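Local coordinates for yeast glycogen phosphorylase (Saccharomyces cerevisiae, PDB 1YGP), which is a pyridoxal-5'-phosphate-containing carbohydrate phosphorylase of the GT-B clan, built as a two-chain assembly, at residues T244-R256 / L423-F437. Residues are numbered along the deposited sequence; the frame is centred on the assembly and turned at random.
Sequences TTLSASQWIGGER and LLPRHLEIIYDINWF
Ser249 rests on one face of the Arg426 guanidinium, its OG 3.2 Å above the plane and displaced toward the rim, while CD1 of Ile430 backs the centre of the opposite face. Near the plane of the group, at its edge, lie Thr245 O and CG2 of Thr245. At the start of the helix, the His427 ring turns its edge to the face of Trp251 in an offset edge-to-face pair, the planes at 87°; CG of Pro425 sits 3.8 Å from NE1 of Trp251, whose hydrogen bond goes to Tyr233 O. At the other end, CD1 of Leu246 reaches the edge of Phe437, whose ring also meets His390 and Trp389 edge-to-face.

Arg426 NH2 donates to Thr245 O over 3.0 Å, approaching almost in line with the carbonyl, and NH1 adds a weak bond to the same oxygen. The side chain leaves the helix with CG anti to the backbone N and bends at chi2 (64°), so that the guanidinium leans out toward residues 245-249. There Glu429 OE1 holds NH1 in a salt bridge of 2.8 Å, and Asp383 takes NH2. Ser249 OG gives its own hydrogen bond to Ser247 O. Beyond the arginine, the methyl CG2 of Thr245 packs on CB of Glu429.

Residues 244-252 run along the first turns of helix 425-445, over Arg426, Glu429 and Asp433, far from the cofactor. Glu429 and Asp383 probably balance the charge of buried Arg426 and help set its rotation, while its N-H groups hold the Thr245 carbonyl of the type I turn 244-247, with aromatic and aliphatic packing at both ends.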
ATOM      1  N   THR A 244      27.114 -36.600  11.929  1.00 49.98           N
ATOM      2  CA  THR A 244      28.029 -35.928  11.033  1.00 47.15           C
ATOM      3  C   THR A 244      27.306 -35.089   9.988  1.00 42.92           C
ATOM      4  O   THR A 244      26.589 -35.594   9.122  1.00 44.08           O
ATOM      5  CB  THR A 244      28.889 -37.080  10.475  1.00 49.26           C
ATOM      6  OG1 THR A 244      29.383 -37.632  11.699  1.00 54.64           O
ATOM      7  CG2 THR A 244      29.994 -36.748   9.487  1.00 41.16           C
ATOM      8  N   THR A 245      27.540 -33.797  10.154  1.00 36.00           N
ATOM      9  CA  THR A 245      27.060 -32.718   9.325  1.00 29.22           C
ATOM     10  C   THR A 245      26.938 -32.987   7.830  1.00 27.17           C
ATOM     11  O   THR A 245      26.005 -32.520   7.189  1.00 27.14           O
ATOM     12  CB  THR A 245      28.013 -31.558   9.604  1.00 28.48           C
ATOM     13  OG1 THR A 245      28.102 -31.399  11.011  1.00 31.88           O
ATOM     14  CG2 THR A 245      27.553 -30.291   8.948  1.00 37.13           C
ATOM     15  N   LEU A 246      27.896 -33.737   7.261  1.00 24.72           N
ATOM     16  CA  LEU A 246      27.954 -34.004   5.834  1.00 20.80           C
ATOM     17  C   LEU A 246      26.675 -34.579   5.254  1.00 20.60           C
ATOM     18  O   LEU A 246      26.466 -34.515   4.044  1.00 21.82           O
ATOM     19  CB  LEU A 246      29.073 -34.992   5.492  1.00 21.94           C
ATOM     20  CG  LEU A 246      30.605 -34.775   5.481  1.00 25.37           C
ATOM     21  CD1 LEU A 246      30.900 -33.518   4.710  1.00 24.49           C
ATOM     22  CD2 LEU A 246      31.185 -34.627   6.877  1.00 28.97           C
ATOM     23  N   SER A 247      25.810 -35.132   6.094  1.00 21.11           N
ATOM     24  CA  SER A 247      24.672 -35.872   5.613  1.00 22.53           C
ATOM     25  C   SER A 247      23.429 -35.036   5.500  1.00 23.88           C
ATOM     26  O   SER A 247      23.268 -34.033   6.191  1.00 24.82           O
ATOM     27  CB  SER A 247      24.416 -37.018   6.550  1.00 21.32           C
ATOM     28  OG  SER A 247      23.508 -37.907   5.927  1.00 34.07           O
ATOM     29  N   ALA A 248      22.496 -35.493   4.666  1.00 24.88           N
ATOM     30  CA  ALA A 248      21.224 -34.809   4.525  1.00 25.42           C
ATOM     31  C   ALA A 248      20.590 -34.757   5.908  1.00 26.80           C
ATOM     32  O   ALA A 248      20.388 -35.776   6.564  1.00 30.04           O
ATOM     33  CB  ALA A 248      20.322 -35.573   3.596  1.00 23.34           C
ATOM     34  N   SER A 249      20.434 -33.533   6.375  1.00 29.69           N
ATOM     35  CA  SER A 249      19.921 -33.260   7.698  1.00 30.07           C
ATOM     36  C   SER A 249      18.596 -32.526   7.601  1.00 26.29           C
ATOM     37  O   SER A 249      18.285 -31.981   6.544  1.00 25.61           O
ATOM     38  CB  SER A 249      20.935 -32.417   8.424  1.00 34.36           C
ATOM     39  OG  SER A 249      22.200 -33.051   8.514  1.00 38.32           O
ATOM     40  N   GLN A 250      17.799 -32.487   8.662  1.00 25.00           N
ATOM     41  CA  GLN A 250      16.530 -31.800   8.627  1.00 24.15           C
ATOM     42  C   GLN A 250      16.573 -30.595   9.545  1.00 24.25           C
ATOM     43  O   GLN A 250      16.899 -30.682  10.738  1.00 22.99           O
ATOM     44  CB  GLN A 250      15.402 -32.718   9.091  1.00 21.98           C
ATOM     45  N   TRP A 251      16.303 -29.437   8.945  1.00 22.04           N
ATOM     46  CA  TRP A 251      16.200 -28.208   9.705  1.00 20.12           C
ATOM     47  C   TRP A 251      14.719 -28.058  10.039  1.00 21.33           C
ATOM     48  O   TRP A 251      13.852 -27.917   9.167  1.00 14.64           O
ATOM     49  CB  TRP A 251      16.685 -27.028   8.868  1.00 13.03           C
ATOM     50  CG  TRP A 251      16.672 -25.657   9.542  1.00 14.04           C
ATOM     51  CD1 TRP A 251      16.498 -25.447  10.894  1.00 14.54           C
ATOM     52  CD2 TRP A 251      16.818 -24.477   8.865  1.00 15.44           C
ATOM     53  NE1 TRP A 251      16.524 -24.146  11.066  1.00  8.78           N
ATOM     54  CE2 TRP A 251      16.710 -23.530   9.894  1.00 12.28           C
ATOM     55  CE3 TRP A 251      17.018 -24.082   7.544  1.00 15.27           C
ATOM     56  CZ2 TRP A 251      16.798 -22.177   9.611  1.00 12.74           C
ATOM     57  CZ3 TRP A 251      17.105 -22.723   7.265  1.00 16.03           C
ATOM     58  CH2 TRP A 251      16.995 -21.782   8.288  1.00 14.56           C
ATOM     59  N   ILE A 252      14.418 -28.188  11.320  1.00 23.55           N
ATOM     60  CA  ILE A 252      13.078 -27.972  11.825  1.00 25.40           C
ATOM     61  C   ILE A 252      13.235 -26.587  12.427  1.00 26.62           C
ATOM     62  O   ILE A 252      13.706 -26.422  13.552  1.00 26.83           O
ATOM     63  CB  ILE A 252      12.776 -29.044  12.868  1.00 24.43           C
ATOM     64  CG1 ILE A 252      12.807 -30.400  12.201  1.00 26.83           C
ATOM     65  CG2 ILE A 252      11.423 -28.784  13.510  1.00 25.90           C
ATOM     66  CD1 ILE A 252      12.811 -31.576  13.205  1.00 37.23           C
ATOM     67  N   GLY A 253      12.938 -25.575  11.618  1.00 28.66           N
ATOM     68  CA  GLY A 253      13.088 -24.179  12.010  1.00 29.13           C
ATOM     69  C   GLY A 253      12.035 -23.678  12.988  1.00 26.07           C
ATOM     70  O   GLY A 253      11.059 -24.367  13.264  1.00 32.11           O
ATOM     71  N   GLY A 254      12.188 -22.465  13.497  1.00 21.16           N
ATOM     72  CA  GLY A 254      11.247 -21.953  14.469  1.00 21.18           C
ATOM     73  C   GLY A 254      10.392 -20.788  13.988  1.00 22.30           C
ATOM     74  O   GLY A 254       9.432 -20.448  14.665  1.00 26.48           O
ATOM     75  N   GLU A 255      10.640 -20.101  12.883  1.00 21.35           N
ATOM     76  CA  GLU A 255       9.805 -18.995  12.451  1.00 18.52           C
ATOM     77  C   GLU A 255       9.770 -19.105  10.946  1.00 18.30           C
ATOM     78  O   GLU A 255      10.732 -19.623  10.351  1.00 22.07           O
ATOM     79  CB  GLU A 255      10.463 -17.715  12.903  1.00 22.96           C
ATOM     80  CG  GLU A 255       9.757 -16.396  12.597  1.00 31.65           C
ATOM     81  CD  GLU A 255      10.468 -15.178  13.186  1.00 37.04           C
ATOM     82  OE1 GLU A 255      10.953 -15.277  14.317  1.00 41.45           O
ATOM     83  OE2 GLU A 255      10.538 -14.132  12.528  1.00 36.61           O
ATOM     84  N   ARG A 256       8.688 -18.688  10.301  1.00 15.15           N
ATOM     85  CA  ARG A 256       8.628 -18.733   8.849  1.00 18.89           C
ATOM     86  C   ARG A 256       7.989 -17.444   8.433  1.00 13.59           C
ATOM     87  O   ARG A 256       7.014 -17.027   9.057  1.00 17.43           O
ATOM     88  CB  ARG A 256       7.743 -19.823   8.244  1.00 25.14           C
ATOM     89  CG  ARG A 256       8.003 -21.293   8.607  1.00 36.89           C
ATOM     90  CD  ARG A 256       7.438 -22.277   7.568  1.00 43.32           C
ATOM     91  NE  ARG A 256       6.209 -21.788   6.946  1.00 50.58           N
ATOM     92  CZ  ARG A 256       5.710 -22.314   5.819  1.00 53.70           C
ATOM     93  NH1 ARG A 256       6.293 -23.346   5.194  1.00 52.32           N
ATOM     94  NH2 ARG A 256       4.657 -21.720   5.251  1.00 53.16           N
ATOM     95  N   LEU A 423      20.436 -18.212  14.868  1.00 18.53           N
ATOM     96  CA  LEU A 423      19.518 -17.762  13.849  1.00 21.52           C
ATOM     97  C   LEU A 423      19.526 -18.724  12.683  1.00 21.99           C
ATOM     98  O   LEU A 423      18.494 -18.946  12.042  1.00 22.74           O
ATOM     99  CB  LEU A 423      19.960 -16.363  13.452  1.00 23.62           C
ATOM    100  CG  LEU A 423      19.086 -15.331  12.758  1.00 28.65           C
ATOM    101  CD1 LEU A 423      19.558 -15.235  11.334  1.00 25.12           C
ATOM    102  CD2 LEU A 423      17.600 -15.647  12.943  1.00 27.70           C
ATOM    103  N   LEU A 424      20.686 -19.309  12.401  1.00 22.16           N
ATOM    104  CA  LEU A 424      20.854 -20.188  11.267  1.00 23.16           C
ATOM    105  C   LEU A 424      21.631 -21.460  11.661  1.00 22.55           C
ATOM    106  O   LEU A 424      22.791 -21.616  11.241  1.00 29.64           O
ATOM    107  CB  LEU A 424      21.554 -19.339  10.152  1.00 16.10           C
ATOM    108  CG  LEU A 424      20.849 -18.045   9.645  1.00 11.71           C
ATOM    109  CD1 LEU A 424      21.591 -17.412   8.498  1.00  7.41           C
ATOM    110  CD2 LEU A 424      19.477 -18.380   9.122  1.00  7.96           C
ATOM    111  N   PRO A 425      21.059 -22.435  12.404  1.00 16.85           N
ATOM    112  CA  PRO A 425      21.778 -23.605  12.898  1.00 14.28           C
ATOM    113  C   PRO A 425      22.421 -24.520  11.858  1.00 13.67           C
ATOM    114  O   PRO A 425      23.599 -24.867  11.955  1.00 13.37           O
ATOM    115  CB  PRO A 425      20.763 -24.311  13.773  1.00 12.61           C
ATOM    116  CG  PRO A 425      19.412 -23.727  13.474  1.00 12.85           C
ATOM    117  CD  PRO A 425      19.787 -22.307  13.115  1.00 16.80           C
ATOM    118  N   ARG A 426      21.719 -24.891  10.790  1.00 14.68           N
ATOM    119  CA  ARG A 426      22.285 -25.755   9.753  1.00 12.92           C
ATOM    120  C   ARG A 426      23.345 -25.048   8.922  1.00 11.37           C
ATOM    121  O   ARG A 426      24.341 -25.645   8.521  1.00 14.01           O
ATOM    122  CB  ARG A 426      21.155 -26.248   8.840  1.00 11.90           C
ATOM    123  CG  ARG A 426      21.561 -27.161   7.699  1.00 17.52           C
ATOM    124  CD  ARG A 426      22.121 -28.449   8.276  1.00 22.74           C
ATOM    125  NE  ARG A 426      22.274 -29.507   7.289  1.00 19.78           N
ATOM    126  CZ  ARG A 426      23.436 -30.120   7.127  1.00 20.71           C
ATOM    127  NH1 ARG A 426      24.500 -29.791   7.857  1.00 18.00           N
ATOM    128  NH2 ARG A 426      23.534 -31.094   6.233  1.00 18.94           N
ATOM    129  N   HIS A 427      23.182 -23.747   8.673  1.00 13.63           N
ATOM    130  CA  HIS A 427      24.132 -23.011   7.844  1.00 13.56           C
ATOM    131  C   HIS A 427      25.410 -22.845   8.646  1.00 13.69           C
ATOM    132  O   HIS A 427      26.457 -22.776   8.016  1.00 16.62           O
ATOM    133  CB  HIS A 427      23.620 -21.632   7.451  1.00 13.18           C
ATOM    134  CG  HIS A 427      22.373 -21.675   6.578  1.00 11.08           C
ATOM    135  ND1 HIS A 427      22.332 -21.702   5.259  1.00 15.31           N
ATOM    136  CD2 HIS A 427      21.062 -21.683   7.031  1.00 12.36           C
ATOM    137  CE1 HIS A 427      21.076 -21.718   4.893  1.00 11.41           C
ATOM    138  NE2 HIS A 427      20.317 -21.711   5.955  1.00 12.14           N
ATOM    139  N   LEU A 428      25.389 -22.816   9.986  1.00 10.50           N
ATOM    140  CA  LEU A 428      26.633 -22.881  10.749  1.00 15.00           C
ATOM    141  C   LEU A 428      27.332 -24.232  10.556  1.00 17.94           C
ATOM    142  O   LEU A 428      28.554 -24.312  10.420  1.00 23.39           O
ATOM    143  CB  LEU A 428      26.410 -22.742  12.242  1.00 10.88           C
ATOM    144  CG  LEU A 428      27.377 -21.853  12.997  1.00 12.26           C
ATOM    145  CD1 LEU A 428      27.241 -22.243  14.433  1.00 17.61           C
ATOM    146  CD2 LEU A 428      28.827 -22.036  12.617  1.00 12.72           C
ATOM    147  N   GLU A 429      26.585 -25.333  10.562  1.00 21.29           N
ATOM    148  CA  GLU A 429      27.139 -26.660  10.382  1.00 17.45           C
ATOM    149  C   GLU A 429      27.889 -26.716   9.057  1.00 17.48           C
ATOM    150  O   GLU A 429      29.068 -27.082   9.000  1.00 21.17           O
ATOM    151  CB  GLU A 429      26.024 -27.681  10.375  1.00 14.70           C
ATOM    152  CG  GLU A 429      25.292 -27.934  11.675  1.00 14.95           C
ATOM    153  CD  GLU A 429      24.321 -29.124  11.650  1.00 24.36           C
ATOM    154  OE1 GLU A 429      24.130 -29.768  10.610  1.00 25.40           O
ATOM    155  OE2 GLU A 429      23.742 -29.421  12.702  1.00 26.84           O
ATOM    156  N   ILE A 430      27.253 -26.285   7.973  1.00 15.04           N
ATOM    157  CA  ILE A 430      27.897 -26.330   6.672  1.00 11.43           C
ATOM    158  C   ILE A 430      29.098 -25.373   6.646  1.00 12.70           C
ATOM    159  O   ILE A 430      30.129 -25.738   6.063  1.00 12.02           O
ATOM    160  CB  ILE A 430      26.811 -26.010   5.591  1.00  8.75           C
ATOM    161  CG1 ILE A 430      25.653 -26.996   5.709  1.00  6.88           C
ATOM    162  CG2 ILE A 430      27.371 -26.201   4.198  1.00  6.52           C
ATOM    163  CD1 ILE A 430      24.467 -26.799   4.768  1.00  2.08           C
ATOM    164  N   ILE A 431      29.093 -24.211   7.319  1.00 10.38           N
ATOM    165  CA  ILE A 431      30.270 -23.351   7.293  1.00 12.96           C
ATOM    166  C   ILE A 431      31.426 -24.032   8.015  1.00 16.06           C
ATOM    167  O   ILE A 431      32.570 -23.955   7.543  1.00 21.90           O
ATOM    168  CB  ILE A 431      29.958 -21.982   7.926  1.00  9.68           C
ATOM    169  CG1 ILE A 431      28.892 -21.322   7.062  1.00 14.44           C
ATOM    170  CG2 ILE A 431      31.192 -21.067   7.955  1.00  8.40           C
ATOM    171  CD1 ILE A 431      28.363 -19.950   7.521  1.00 21.92           C
ATOM    172  N   TYR A 432      31.180 -24.754   9.112  1.00 14.97           N
ATOM    173  CA  TYR A 432      32.253 -25.491   9.756  1.00 10.26           C
ATOM    174  C   TYR A 432      32.778 -26.563   8.814  1.00 12.26           C
ATOM    175  O   TYR A 432      33.997 -26.661   8.646  1.00 12.42           O
ATOM    176  CB  TYR A 432      31.752 -26.118  11.046  1.00  2.00           C
ATOM    177  CG  TYR A 432      31.708 -25.142  12.220  1.00  2.83           C
ATOM    178  CD1 TYR A 432      32.493 -23.992  12.191  1.00  3.02           C
ATOM    179  CD2 TYR A 432      30.934 -25.419  13.354  1.00  2.00           C
ATOM    180  CE1 TYR A 432      32.527 -23.130  13.270  1.00  3.47           C
ATOM    181  CE2 TYR A 432      30.961 -24.549  14.440  1.00  4.58           C
ATOM    182  CZ  TYR A 432      31.765 -23.406  14.383  1.00  9.01           C
ATOM    183  OH  TYR A 432      31.813 -22.511  15.436  1.00 16.19           O
ATOM    184  N   ASP A 433      31.916 -27.303   8.115  1.00 12.62           N
ATOM    185  CA  ASP A 433      32.375 -28.315   7.173  1.00 18.06           C
ATOM    186  C   ASP A 433      33.204 -27.777   6.024  1.00 18.64           C
ATOM    187  O   ASP A 433      34.305 -28.274   5.764  1.00 22.26           O
ATOM    188  CB  ASP A 433      31.206 -29.060   6.574  1.00 22.55           C
ATOM    189  CG  ASP A 433      30.603 -30.168   7.429  1.00 27.14           C
ATOM    190  OD1 ASP A 433      30.829 -30.238   8.641  1.00 27.01           O
ATOM    191  OD2 ASP A 433      29.878 -30.971   6.848  1.00 31.86           O
ATOM    192  N   ILE A 434      32.691 -26.734   5.369  1.00 17.43           N
ATOM    193  CA  ILE A 434      33.347 -26.046   4.267  1.00 12.92           C
ATOM    194  C   ILE A 434      34.764 -25.657   4.694  1.00 14.79           C
ATOM    195  O   ILE A 434      35.752 -25.978   4.024  1.00 17.38           O
ATOM    196  CB  ILE A 434      32.431 -24.819   3.911  1.00 11.70           C
ATOM    197  CG1 ILE A 434      31.224 -25.313   3.088  1.00  6.62           C
ATOM    198  CG2 ILE A 434      33.222 -23.739   3.160  1.00 14.46           C
ATOM    199  CD1 ILE A 434      30.107 -24.276   2.802  1.00  2.00           C
ATOM    200  N   ASN A 435      34.882 -25.026   5.864  1.00 20.13           N
ATOM    201  CA  ASN A 435      36.163 -24.567   6.390  1.00 22.26           C
ATOM    202  C   ASN A 435      37.106 -25.721   6.659  1.00 25.47           C
ATOM    203  O   ASN A 435      38.311 -25.592   6.433  1.00 29.21           O
ATOM    204  CB  ASN A 435      35.990 -23.800   7.702  1.00 16.28           C
ATOM    205  CG  ASN A 435      37.289 -23.151   8.164  1.00 13.71           C
ATOM    206  OD1 ASN A 435      37.843 -22.291   7.503  1.00 11.64           O
ATOM    207  ND2 ASN A 435      37.866 -23.424   9.314  1.00 19.31           N
ATOM    208  N   TRP A 436      36.562 -26.862   7.101  1.00 26.76           N
ATOM    209  CA  TRP A 436      37.364 -28.020   7.459  1.00 26.19           C
ATOM    210  C   TRP A 436      38.098 -28.547   6.254  1.00 25.10           C
ATOM    211  O   TRP A 436      39.330 -28.623   6.262  1.00 27.81           O
ATOM    212  CB  TRP A 436      36.507 -29.160   8.026  1.00 27.49           C
ATOM    213  CG  TRP A 436      37.361 -30.335   8.467  1.00 26.16           C
ATOM    214  CD1 TRP A 436      37.395 -31.465   7.696  1.00 27.22           C
ATOM    215  CD2 TRP A 436      38.161 -30.407   9.590  1.00 26.10           C
ATOM    216  NE1 TRP A 436      38.228 -32.261   8.322  1.00 33.08           N
ATOM    217  CE2 TRP A 436      38.706 -31.692   9.443  1.00 28.31           C
ATOM    218  CE3 TRP A 436      38.519 -29.631  10.696  1.00 20.83           C
ATOM    219  CZ2 TRP A 436      39.599 -32.213  10.389  1.00 19.24           C
ATOM    220  CZ3 TRP A 436      39.413 -30.145  11.645  1.00 21.18           C
ATOM    221  CH2 TRP A 436      39.947 -31.427  11.493  1.00 22.20           C
ATOM    222  N   PHE A 437      37.362 -28.903   5.216  1.00 19.69           N
ATOM    223  CA  PHE A 437      38.023 -29.416   4.048  1.00 19.95           C
ATOM    224  C   PHE A 437      38.971 -28.372   3.446  1.00 21.12           C
ATOM    225  O   PHE A 437      40.072 -28.735   3.027  1.00 23.09           O
ATOM    226  CB  PHE A 437      36.961 -29.843   3.065  1.00 23.63           C
ATOM    227  CG  PHE A 437      36.068 -30.954   3.600  1.00 29.90           C
ATOM    228  CD1 PHE A 437      36.612 -32.166   4.022  1.00 30.42           C
ATOM    229  CD2 PHE A 437      34.687 -30.766   3.652  1.00 30.85           C
ATOM    230  CE1 PHE A 437      35.767 -33.173   4.490  1.00 27.13           C
ATOM    231  CE2 PHE A 437      33.856 -31.781   4.122  1.00 27.16           C
ATOM    232  CZ  PHE A 437      34.394 -32.984   4.541  1.00 24.78           C
TER